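Local coordinates for conjugal transfer protein TRWB (Escherichia coli, PDB 1E9R) that serves as a coupling protein in bacterial conjugation and probably uses nucleoside triphosphate hydrolysis to help move DNA toward the secretion channel, at residues G65-Y75 / P419-N427; Y125-V134 / A261-S272. One frame throughout, in Å; residues are numbered along the deposited sequence.

Interaction 1: residues G65-Y75 / P419-N427. With SO4 (sulfate ion), chain I.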
loop_
_atom_site.group_PDB
_atom_site.type_symbol
_atom_site.label_atom_id
_atom_site.label_comp_id
_atom_site.label_asym_id
_atom_site.label_seq_id
_atom_site.Cartn_x
_atom_site.Cartn_y
_atom_site.Cartn_z
ATOM N N GLY B 65 1.450 14.081 -32.002
ATOM C CA GLY B 65 0.629 15.076 -32.682
ATOM C C GLY B 65 -0.413 15.854 -31.881
ATOM O O GLY B 65 -1.287 16.494 -32.470
ATOM N N LYS B 66 -0.331 15.821 -30.552
ATOM C CA LYS B 66 -1.294 16.525 -29.705
ATOM C C LYS B 66 -1.401 18.021 -30.020
ATOM O O LYS B 66 -2.503 18.577 -30.091
ATOM C CB LYS B 66 -0.926 16.347 -28.223
ATOM C CG LYS B 66 -0.927 14.906 -27.730
ATOM C CD LYS B 66 -0.684 14.825 -26.227
ATOM C CE LYS B 66 0.716 15.283 -25.859
ATOM N NZ LYS B 66 1.759 14.364 -26.355
ATOM N N SER B 67 -0.252 18.671 -30.197
ATOM C CA SER B 67 -0.209 20.101 -30.490
ATOM C C SER B 67 -0.844 20.394 -31.841
ATOM O O SER B 67 -1.541 21.400 -32.003
ATOM C CB SER B 67 1.237 20.610 -30.477
ATOM O OG SER B 67 2.012 19.989 -31.494
ATOM N N VAL B 68 -0.596 19.522 -32.815
ATOM C CA VAL B 68 -1.173 19.709 -34.141
ATOM C C VAL B 68 -2.688 19.685 -34.009
ATOM O O VAL B 68 -3.373 20.552 -34.544
ATOM C CB VAL B 68 -0.749 18.595 -35.122
ATOM C CG1 VAL B 68 -1.533 18.720 -36.416
ATOM C CG2 VAL B 68 0.737 18.687 -35.407
ATOM N N LEU B 69 -3.203 18.697 -33.278
ATOM C CA LEU B 69 -4.646 18.551 -33.082
ATOM C C LEU B 69 -5.243 19.736 -32.351
ATOM O O LEU B 69 -6.290 20.244 -32.752
ATOM C CB LEU B 69 -4.963 17.260 -32.318
ATOM C CG LEU B 69 -6.431 16.822 -32.293
ATOM C CD1 LEU B 69 -6.504 15.359 -31.928
ATOM C CD2 LEU B 69 -7.232 17.658 -31.313
ATOM N N LEU B 70 -4.595 20.170 -31.271
ATOM C CA LEU B 70 -5.089 21.322 -30.521
ATOM C C LEU B 70 -5.056 22.585 -31.375
ATOM O O LEU B 70 -5.956 23.421 -31.282
ATOM C CB LEU B 70 -4.263 21.560 -29.258
ATOM C CG LEU B 70 -4.798 20.913 -27.986
ATOM C CD1 LEU B 70 -4.660 19.399 -28.095
ATOM C CD2 LEU B 70 -4.037 21.455 -26.782
ATOM N N ARG B 71 -4.015 22.719 -32.199
ATOM C CA ARG B 71 -3.864 23.882 -33.078
ATOM C C ARG B 71 -5.050 23.937 -34.049
ATOM O O ARG B 71 -5.677 24.985 -34.237
ATOM C CB ARG B 71 -2.546 23.795 -33.855
ATOM C CG ARG B 71 -2.007 25.148 -34.307
ATOM C CD ARG B 71 -0.646 25.016 -34.980
ATOM N NE ARG B 71 0.342 24.411 -34.090
ATOM C CZ ARG B 71 1.094 23.362 -34.416
ATOM N NH1 ARG B 71 0.963 22.807 -35.614
ATOM N NH2 ARG B 71 1.971 22.861 -33.549
ATOM N N GLU B 72 -5.360 22.794 -34.653
ATOM C CA GLU B 72 -6.475 22.695 -35.581
ATOM C C GLU B 72 -7.803 23.060 -34.922
ATOM O O GLU B 72 -8.611 23.800 -35.482
ATOM C CB GLU B 72 -6.559 21.278 -36.132
ATOM C CG GLU B 72 -7.901 20.969 -36.759
ATOM C CD GLU B 72 -7.965 19.591 -37.388
ATOM O OE1 GLU B 72 -6.896 18.955 -37.601
ATOM O OE2 GLU B 72 -9.102 19.159 -37.676
ATOM N N LEU B 73 -8.031 22.521 -33.734
ATOM C CA LEU B 73 -9.256 22.791 -33.003
ATOM C C LEU B 73 -9.398 24.279 -32.684
ATOM O O LEU B 73 -10.468 24.861 -32.856
ATOM C CB LEU B 73 -9.267 21.986 -31.707
ATOM C CG LEU B 73 -10.462 21.069 -31.494
ATOM C CD1 LEU B 73 -10.262 20.303 -30.223
ATOM C CD2 LEU B 73 -11.738 21.873 -31.435
ATOM N N ALA B 74 -8.316 24.890 -32.210
ATOM C CA ALA B 74 -8.322 26.311 -31.859
ATOM C C ALA B 74 -8.596 27.168 -33.096
ATOM O O ALA B 74 -9.398 28.111 -33.057
ATOM C CB ALA B 74 -6.981 26.696 -31.238
ATOM N N TYR B 75 -7.913 26.829 -34.187
ATOM C CA TYR B 75 -8.068 27.526 -35.452
ATOM C C TYR B 75 -9.521 27.519 -35.928
ATOM O O TYR B 75 -10.116 28.569 -36.157
ATOM C CB TYR B 75 -7.182 26.868 -36.502
ATOM C CG TYR B 75 -7.401 27.397 -37.898
ATOM C CD1 TYR B 75 -7.356 28.770 -38.163
ATOM C CD2 TYR B 75 -7.631 26.524 -38.961
ATOM C CE1 TYR B 75 -7.535 29.259 -39.454
ATOM C CE2 TYR B 75 -7.809 27.001 -40.258
ATOM C CZ TYR B 75 -7.762 28.367 -40.499
ATOM O OH TYR B 75 -7.941 28.834 -41.785
ATOM N N PRO B 419 -6.382 10.369 -39.818
ATOM C CA PRO B 419 -5.042 10.947 -39.805
ATOM C C PRO B 419 -5.098 12.449 -39.512
ATOM O O PRO B 419 -6.087 13.129 -39.820
ATOM C CB PRO B 419 -4.539 10.654 -41.206
ATOM C CG PRO B 419 -5.770 10.858 -42.005
ATOM C CD PRO B 419 -6.817 10.112 -41.202
ATOM N N LEU B 420 -4.036 12.941 -38.887
ATOM C CA LEU B 420 -3.893 14.349 -38.559
ATOM C C LEU B 420 -3.138 14.996 -39.706
ATOM O O LEU B 420 -2.183 14.425 -40.241
ATOM C CB LEU B 420 -3.083 14.526 -37.281
ATOM C CG LEU B 420 -3.871 14.573 -35.981
ATOM C CD1 LEU B 420 -2.920 14.780 -34.806
ATOM C CD2 LEU B 420 -4.882 15.714 -36.061
ATOM N N GLU B 421 -3.564 16.193 -40.075
ATOM C CA GLU B 421 -2.934 16.924 -41.164
ATOM C C GLU B 421 -2.124 18.074 -40.595
ATOM O O GLU B 421 -2.669 18.910 -39.869
ATOM C CB GLU B 421 -4.023 17.456 -42.090
ATOM C CG GLU B 421 -5.265 17.906 -41.312
ATOM C CD GLU B 421 -6.516 17.994 -42.173
ATOM O OE1 GLU B 421 -6.393 17.887 -43.418
ATOM O OE2 GLU B 421 -7.620 18.172 -41.599
ATOM N N ILE B 422 -0.831 18.123 -40.904
ATOM C CA ILE B 422 -0.006 19.215 -40.398
ATOM C C ILE B 422 -0.254 20.472 -41.230
ATOM O O ILE B 422 0.544 20.811 -42.106
ATOM C CB ILE B 422 1.507 18.882 -40.450
ATOM C CG1 ILE B 422 1.787 17.580 -39.703
ATOM C CG2 ILE B 422 2.309 20.018 -39.816
ATOM C CD1 ILE B 422 3.259 17.258 -39.571
ATOM N N LYS B 423 -1.363 21.156 -40.967
ATOM C CA LYS B 423 -1.668 22.371 -41.704
ATOM C C LYS B 423 -0.599 23.412 -41.386
ATOM O O LYS B 423 -0.047 23.441 -40.284
ATOM C CB LYS B 423 -3.050 22.910 -41.331
ATOM C CG LYS B 423 -3.495 24.064 -42.221
ATOM C CD LYS B 423 -4.886 24.567 -41.878
ATOM C CE LYS B 423 -5.398 25.564 -42.921
ATOM N NZ LYS B 423 -4.532 26.769 -43.073
ATOM N N GLN B 424 -0.299 24.258 -42.362
ATOM C CA GLN B 424 0.707 25.286 -42.178
ATOM C C GLN B 424 0.087 26.643 -41.898
ATOM O O GLN B 424 -0.871 27.049 -42.556
ATOM C CB GLN B 424 1.602 25.368 -43.418
ATOM C CG GLN B 424 2.442 24.121 -43.640
ATOM C CD GLN B 424 3.381 23.832 -42.473
ATOM O OE1 GLN B 424 3.944 22.738 -42.374
ATOM N NE2 GLN B 424 3.557 24.816 -41.587
ATOM N N PHE B 425 0.631 27.334 -40.904
ATOM C CA PHE B 425 0.146 28.655 -40.547
ATOM C C PHE B 425 1.322 29.620 -40.575
ATOM O O PHE B 425 2.408 29.311 -40.069
ATOM C CB PHE B 425 -0.486 28.652 -39.150
ATOM C CG PHE B 425 -1.641 27.699 -39.004
ATOM C CD1 PHE B 425 -1.421 26.361 -38.693
ATOM C CD2 PHE B 425 -2.951 28.138 -39.190
ATOM C CE1 PHE B 425 -2.491 25.476 -38.568
ATOM C CE2 PHE B 425 -4.022 27.260 -39.069
ATOM C CZ PHE B 425 -3.793 25.928 -38.755
ATOM N N ALA B 426 1.103 30.783 -41.179
ATOM C CA ALA B 426 2.138 31.803 -41.281
ATOM C C ALA B 426 2.161 32.650 -40.017
ATOM O O ALA B 426 1.118 32.925 -39.419
ATOM C CB ALA B 426 1.887 32.680 -42.496
ATOM N N ASN B 427 3.360 33.061 -39.622
ATOM C CA ASN B 427 3.535 33.869 -38.425
ATOM C C ASN B 427 2.954 35.258 -38.591
ATOM O O ASN B 427 3.500 36.078 -39.322
ATOM C CB ASN B 427 5.017 33.976 -38.083
ATOM C CG ASN B 427 5.632 32.633 -37.770
ATOM O OD1 ASN B 427 6.849 32.512 -37.639
ATOM N ND2 ASN B 427 4.786 31.606 -37.639
HETATM S S SO4 I . 3.022 16.132 -29.567
HETATM O O1 SO4 I . 3.349 15.584 -30.889
HETATM O O2 SO4 I . 2.243 17.371 -29.756
HETATM O O3 SO4 I . 2.236 15.143 -28.802
HETATM O O4 SO4 I . 4.274 16.431 -28.852
HETATM O O HOH W 1 -0.418 22.712 -37.788
#
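Tyr75 and Phe425 meet as an edge-to-face aromatic pair more than two turns along helix 66-79, which follows the probable P-loop (Walker A) of this coupling protein. Phe425 CE2 lies over the centre of the Tyr75 ring, 3.6 Å from Tyr75 CG, and the planes are 76° apart. Tyr75 reaches this place because its CG is anti to the backbone N (chi1 172°), which lays the ring beside the 419-427 segment. The CD-CE part of Lys423 crosses Tyr75 at about a right angle, with Lys423 CE near Tyr75 CE2. Phe425 also meets Arg71, whose CD passes alongside CD1 of the ring in the opposite direction. Arg71 NH1 gives a hydrogen bond of 2.6 Å to a water, and the same water donates to Lys423 O. Asp92 forms a salt bridge with Arg71 NE.

Leu420 buries the most area in the contact and lies near the start of the helix. Its CD2 packs against CB of Leu69, and its CD1 comes 3.3 Å from Gly65 O. Gly65 has no room for a CB, between Leu420 CD1 and the carbonyl oxygen before it. Val68 CG1 touches Glu421 O. Glu72 and Glu421 cross at about a right angle, with OE1 of the first 4.1 Å from OE2 of the second. These like charges probably disfavour each other. Glu72 OE1 is buried without a partner, whereas OE2 is hydrogen-bonded to Thr41 and Gly44.

At the start of the helix a sulfate, probably from the crystallisation liquor, sits where such loops hold phosphate. Gly65 N, Lys66 N and Ser67 N donate to it, as does Gly63 N. The Lys66 chain bends at chi3 and chi4, and this brings NZ into a hydrogen bond of 2.6 Å with sulfate O3.

Interaction 2: residues Y125-V134 / A261-S272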
loop_
_atom_site.group_PDB
_atom_site.type_symbol
_atom_site.label_atom_id
_atom_site.label_comp_id
_atom_site.label_asym_id
_atom_site.label_seq_id
_atom_site.Cartn_x
_atom_site.Cartn_y
_atom_site.Cartn_z
ATOM N N TYR B 125 -15.258 37.004 0.033
ATOM C CA TYR B 125 -14.979 35.589 -0.173
ATOM C C TYR B 125 -13.987 35.312 -1.305
ATOM O O TYR B 125 -13.583 34.165 -1.514
ATOM C CB TYR B 125 -16.290 34.816 -0.402
ATOM C CG TYR B 125 -16.898 34.939 -1.789
ATOM C CD1 TYR B 125 -16.484 34.100 -2.839
ATOM C CD2 TYR B 125 -17.900 35.885 -2.052
ATOM C CE1 TYR B 125 -17.058 34.202 -4.127
ATOM C CE2 TYR B 125 -18.479 35.997 -3.331
ATOM C CZ TYR B 125 -18.055 35.154 -4.363
ATOM O OH TYR B 125 -18.617 35.280 -5.620
ATOM N N ASP B 126 -13.579 36.355 -2.030
ATOM C CA ASP B 126 -12.629 36.173 -3.125
ATOM C C ASP B 126 -11.204 35.998 -2.640
ATOM O O ASP B 126 -10.350 35.540 -3.394
ATOM C CB ASP B 126 -12.666 37.347 -4.101
ATOM C CG ASP B 126 -13.928 37.384 -4.904
ATOM O OD1 ASP B 126 -14.498 36.305 -5.147
ATOM O OD2 ASP B 126 -14.345 38.488 -5.305
ATOM N N TRP B 127 -10.934 36.365 -1.391
ATOM C CA TRP B 127 -9.583 36.217 -0.876
ATOM C C TRP B 127 -9.181 34.750 -0.799
ATOM O O TRP B 127 -8.100 34.376 -1.264
ATOM C CB TRP B 127 -9.441 36.874 0.496
ATOM C CG TRP B 127 -9.505 38.378 0.446
ATOM C CD1 TRP B 127 -10.522 39.168 0.890
ATOM C CD2 TRP B 127 -8.520 39.268 -0.098
ATOM N NE1 TRP B 127 -10.236 40.491 0.659
ATOM C CE2 TRP B 127 -9.012 40.579 0.052
ATOM C CE3 TRP B 127 -7.269 39.081 -0.700
ATOM C CZ2 TRP B 127 -8.298 41.701 -0.378
ATOM C CZ3 TRP B 127 -6.559 40.198 -1.127
ATOM C CH2 TRP B 127 -7.077 41.490 -0.962
ATOM N N GLN B 128 -10.039 33.912 -0.221
ATOM C CA GLN B 128 -9.728 32.487 -0.131
ATOM C C GLN B 128 -9.814 31.855 -1.521
ATOM O O GLN B 128 -9.018 30.994 -1.907
ATOM C CB GLN B 128 -10.692 31.774 0.827
ATOM C CG GLN B 128 -10.576 30.236 0.784
ATOM C CD GLN B 128 -9.134 29.670 0.991
ATOM O OE1 GLN B 128 -8.143 30.417 1.105
ATOM N NE2 GLN B 128 -9.032 28.334 1.036
ATOM N N ARG B 129 -10.798 32.314 -2.269
ATOM C CA ARG B 129 -11.041 31.849 -3.611
ATOM C C ARG B 129 -9.784 31.928 -4.486
ATOM O O ARG B 129 -9.429 30.973 -5.171
ATOM C CB ARG B 129 -12.159 32.704 -4.194
ATOM C CG ARG B 129 -12.785 32.179 -5.432
ATOM C CD ARG B 129 -13.954 33.053 -5.811
ATOM N NE ARG B 129 -14.445 32.694 -7.133
ATOM C CZ ARG B 129 -15.200 33.476 -7.892
ATOM N NH1 ARG B 129 -15.561 34.678 -7.457
ATOM N NH2 ARG B 129 -15.579 33.057 -9.092
ATOM N N TYR B 130 -9.098 33.065 -4.456
ATOM C CA TYR B 130 -7.905 33.222 -5.281
ATOM C C TYR B 130 -6.614 32.850 -4.571
ATOM O O TYR B 130 -5.561 32.753 -5.198
ATOM C CB TYR B 130 -7.842 34.642 -5.878
ATOM C CG TYR B 130 -8.994 34.896 -6.827
ATOM C CD1 TYR B 130 -9.038 34.271 -8.071
ATOM C CD2 TYR B 130 -10.103 35.651 -6.437
ATOM C CE1 TYR B 130 -10.164 34.375 -8.899
ATOM C CE2 TYR B 130 -11.234 35.761 -7.262
ATOM C CZ TYR B 130 -11.255 35.118 -8.487
ATOM O OH TYR B 130 -12.369 35.189 -9.291
ATOM N N ALA B 131 -6.694 32.630 -3.263
ATOM C CA ALA B 131 -5.526 32.187 -2.510
ATOM C C ALA B 131 -5.310 30.734 -2.979
ATOM O O ALA B 131 -4.181 30.254 -3.108
ATOM C CB ALA B 131 -5.822 32.232 -1.019
ATOM N N LEU B 132 -6.428 30.060 -3.246
ATOM C CA LEU B 132 -6.453 28.684 -3.726
ATOM C C LEU B 132 -5.819 28.601 -5.115
ATOM O O LEU B 132 -5.379 27.536 -5.529
ATOM C CB LEU B 132 -7.904 28.207 -3.801
ATOM C CG LEU B 132 -8.454 27.036 -2.992
ATOM C CD1 LEU B 132 -7.548 26.681 -1.858
ATOM C CD2 LEU B 132 -9.828 27.410 -2.488
ATOM N N SER B 133 -5.783 29.723 -5.834
ATOM C CA SER B 133 -5.198 29.780 -7.185
ATOM C C SER B 133 -3.700 30.032 -7.119
ATOM O O SER B 133 -2.924 29.447 -7.872
ATOM C CB SER B 133 -5.839 30.899 -8.008
ATOM O OG SER B 133 -7.225 30.677 -8.187
ATOM N N VAL B 134 -3.307 30.917 -6.209
ATOM C CA VAL B 134 -1.902 31.267 -6.011
ATOM C C VAL B 134 -1.151 30.098 -5.383
ATOM O O VAL B 134 -0.032 29.786 -5.773
ATOM C CB VAL B 134 -1.773 32.506 -5.090
ATOM C CG1 VAL B 134 -0.311 32.805 -4.809
ATOM C CG2 VAL B 134 -2.451 33.701 -5.740
ATOM N N ALA B 261 -1.605 29.357 -11.508
ATOM C CA ALA B 261 -2.473 30.335 -10.879
ATOM C C ALA B 261 -3.435 30.931 -11.901
ATOM O O ALA B 261 -4.637 31.047 -11.648
ATOM C CB ALA B 261 -1.641 31.444 -10.251
ATOM N N TRP B 262 -2.911 31.318 -13.057
ATOM C CA TRP B 262 -3.757 31.918 -14.071
ATOM C C TRP B 262 -4.835 30.961 -14.539
ATOM O O TRP B 262 -6.022 31.311 -14.566
ATOM C CB TRP B 262 -2.922 32.408 -15.265
ATOM C CG TRP B 262 -2.137 33.667 -14.967
ATOM C CD1 TRP B 262 -2.501 34.684 -14.127
ATOM C CD2 TRP B 262 -0.864 34.035 -15.512
ATOM N NE1 TRP B 262 -1.534 35.656 -14.113
ATOM C CE2 TRP B 262 -0.517 35.284 -14.953
ATOM C CE3 TRP B 262 0.018 33.430 -16.415
ATOM C CZ2 TRP B 262 0.683 35.943 -15.268
ATOM C CZ3 TRP B 262 1.215 34.086 -16.731
ATOM C CH2 TRP B 262 1.533 35.329 -16.155
ATOM N N VAL B 263 -4.430 29.748 -14.902
ATOM C CA VAL B 263 -5.398 28.759 -15.350
ATOM C C VAL B 263 -6.520 28.584 -14.318
ATOM O O VAL B 263 -7.698 28.522 -14.671
ATOM C CB VAL B 263 -4.726 27.402 -15.601
ATOM C CG1 VAL B 263 -5.778 26.347 -15.897
ATOM C CG2 VAL B 263 -3.745 27.521 -16.753
ATOM N N ASP B 264 -6.152 28.520 -13.042
ATOM C CA ASP B 264 -7.135 28.348 -11.984
ATOM C C ASP B 264 -8.007 29.588 -11.835
ATOM O O ASP B 264 -9.197 29.480 -11.541
ATOM C CB ASP B 264 -6.449 28.030 -10.651
ATOM C CG ASP B 264 -7.410 27.464 -9.637
ATOM O OD1 ASP B 264 -7.734 26.266 -9.769
ATOM O OD2 ASP B 264 -7.855 28.201 -8.733
ATOM N N VAL B 265 -7.421 30.767 -12.029
ATOM C CA VAL B 265 -8.199 31.991 -11.933
ATOM C C VAL B 265 -9.307 31.911 -12.969
ATOM O O VAL B 265 -10.449 32.260 -12.684
ATOM C CB VAL B 265 -7.354 33.243 -12.220
ATOM C CG1 VAL B 265 -8.266 34.469 -12.332
ATOM C CG2 VAL B 265 -6.337 33.445 -11.112
ATOM N N VAL B 266 -8.970 31.448 -14.171
ATOM C CA VAL B 266 -9.970 31.325 -15.226
ATOM C C VAL B 266 -11.060 30.338 -14.821
ATOM O O VAL B 266 -12.243 30.628 -14.959
ATOM C CB VAL B 266 -9.349 30.852 -16.566
ATOM C CG1 VAL B 266 -10.455 30.527 -17.572
ATOM C CG2 VAL B 266 -8.452 31.934 -17.129
ATOM N N CYS B 267 -10.659 29.181 -14.306
ATOM C CA CYS B 267 -11.613 28.171 -13.892
ATOM C C CYS B 267 -12.596 28.601 -12.801
ATOM O O CYS B 267 -13.765 28.233 -12.853
ATOM C CB CYS B 267 -10.868 26.918 -13.457
ATOM S SG CYS B 267 -9.953 26.113 -14.812
ATOM N N THR B 268 -12.146 29.381 -11.821
ATOM C CA THR B 268 -13.045 29.815 -10.746
ATOM C C THR B 268 -13.922 30.958 -11.186
ATOM O O THR B 268 -15.097 31.034 -10.831
ATOM C CB THR B 268 -12.317 30.362 -9.512
ATOM O OG1 THR B 268 -11.063 29.711 -9.356
ATOM C CG2 THR B 268 -13.155 30.127 -8.275
ATOM N N SER B 269 -13.321 31.867 -11.937
ATOM C CA SER B 269 -14.011 33.061 -12.392
ATOM C C SER B 269 -15.216 32.851 -13.298
ATOM O O SER B 269 -16.212 33.555 -13.149
ATOM C CB SER B 269 -13.007 34.009 -13.049
ATOM O OG SER B 269 -12.088 34.486 -12.079
ATOM N N ILE B 270 -15.147 31.896 -14.224
ATOM C CA ILE B 270 -16.279 31.666 -15.117
ATOM C C ILE B 270 -17.540 31.289 -14.343
ATOM O O ILE B 270 -18.651 31.522 -14.807
ATOM C CB ILE B 270 -16.002 30.552 -16.118
ATOM C CG1 ILE B 270 -15.813 29.244 -15.362
ATOM C CG2 ILE B 270 -14.785 30.897 -16.972
ATOM C CD1 ILE B 270 -15.961 28.033 -16.226
ATOM N N LEU B 271 -17.360 30.705 -13.164
ATOM C CA LEU B 271 -18.477 30.295 -12.324
ATOM C C LEU B 271 -19.195 31.502 -11.755
ATOM O O LEU B 271 -20.280 31.380 -11.180
ATOM C CB LEU B 271 -17.970 29.426 -11.176
ATOM C CG LEU B 271 -17.989 27.910 -11.325
ATOM C CD1 LEU B 271 -17.538 27.499 -12.698
ATOM C CD2 LEU B 271 -17.106 27.312 -10.247
ATOM N N SER B 272 -18.576 32.666 -11.910
ATOM C CA SER B 272 -19.143 33.909 -11.404
ATOM C C SER B 272 -19.716 34.766 -12.524
ATOM O O SER B 272 -20.353 35.785 -12.260
ATOM C CB SER B 272 -18.082 34.714 -10.643
ATOM O OG SER B 272 -17.852 34.191 -9.350
HETATM O O HOH W 2 -10.494 29.045 -6.674
#
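Arg129 NH2 donates to Thr268 O in a buried contact of two roughly antiparallel helices, with 144° between their N-to-C directions. The bond is 2.7 Å long and lies in the guanidinium plane, but comes from above the carbonyl plane. Leu271 N reaches the same oxygen from the opposite face. NH2 also makes a weak bond to Ser272 OG. NH1 forms a salt bridge with Asp126 OD1 at 3.0 Å, and Arg232 forms one with Asp126 OD2. The extended chain puts NE 3.1 Å from CG2 of Thr268, and this buried nitrogen has no polar partner. Tyr130 OH lies over the guanidinium face and donates to Ser269 OG at 2.9 Å. Ser269 OG donates to Val265 O. Without the Arg129 guanidinium, as with an alanine here, Asp126 OD1 is likely to lose its charged mate and Thr268 O its cross-helix donor.

Ser133 is a knob among Ala261, Asp264, Val265 and Thr268. Its OG donates to the anti lone pair of Asp264 OD2 at 2.6 Å, while Ser296 N serves OD1. Thr268 OG1 donates to Asp264 O and is hydrogen-bonded to Ser296 OG. A water donates to Arg129 O and Thr268 OG1.

Asp250 of the second subunit is hydrogen-bonded to Tyr125 OH and Ser272 OG. Helix 252-269 links strands 243-247 and 281-285 of the probable P-loop NTPase-type sheet, with helices 231-236, 219-223 and 141-163 around the pair.

Interactions 1 and 2 lie on opposite sides of the chain's centre. Their own centres are 30 Å apart, and their nearest atoms are about 12 Å apart, so they do not touch. In sequence, interaction 2 is nested inside the long loop closed by interaction 1. Interaction 1 includes the sulfate in the probable nucleotide-binding loop and brings the chain's late segment 419-427 onto the helix after that loop. Interaction 2 joins two helices and reaches a second subunit. No other protein chain of the six-chain assembly touches the segments of interaction 1. One contact thus borders the anion site, and the other borders a neighbour in the assembly.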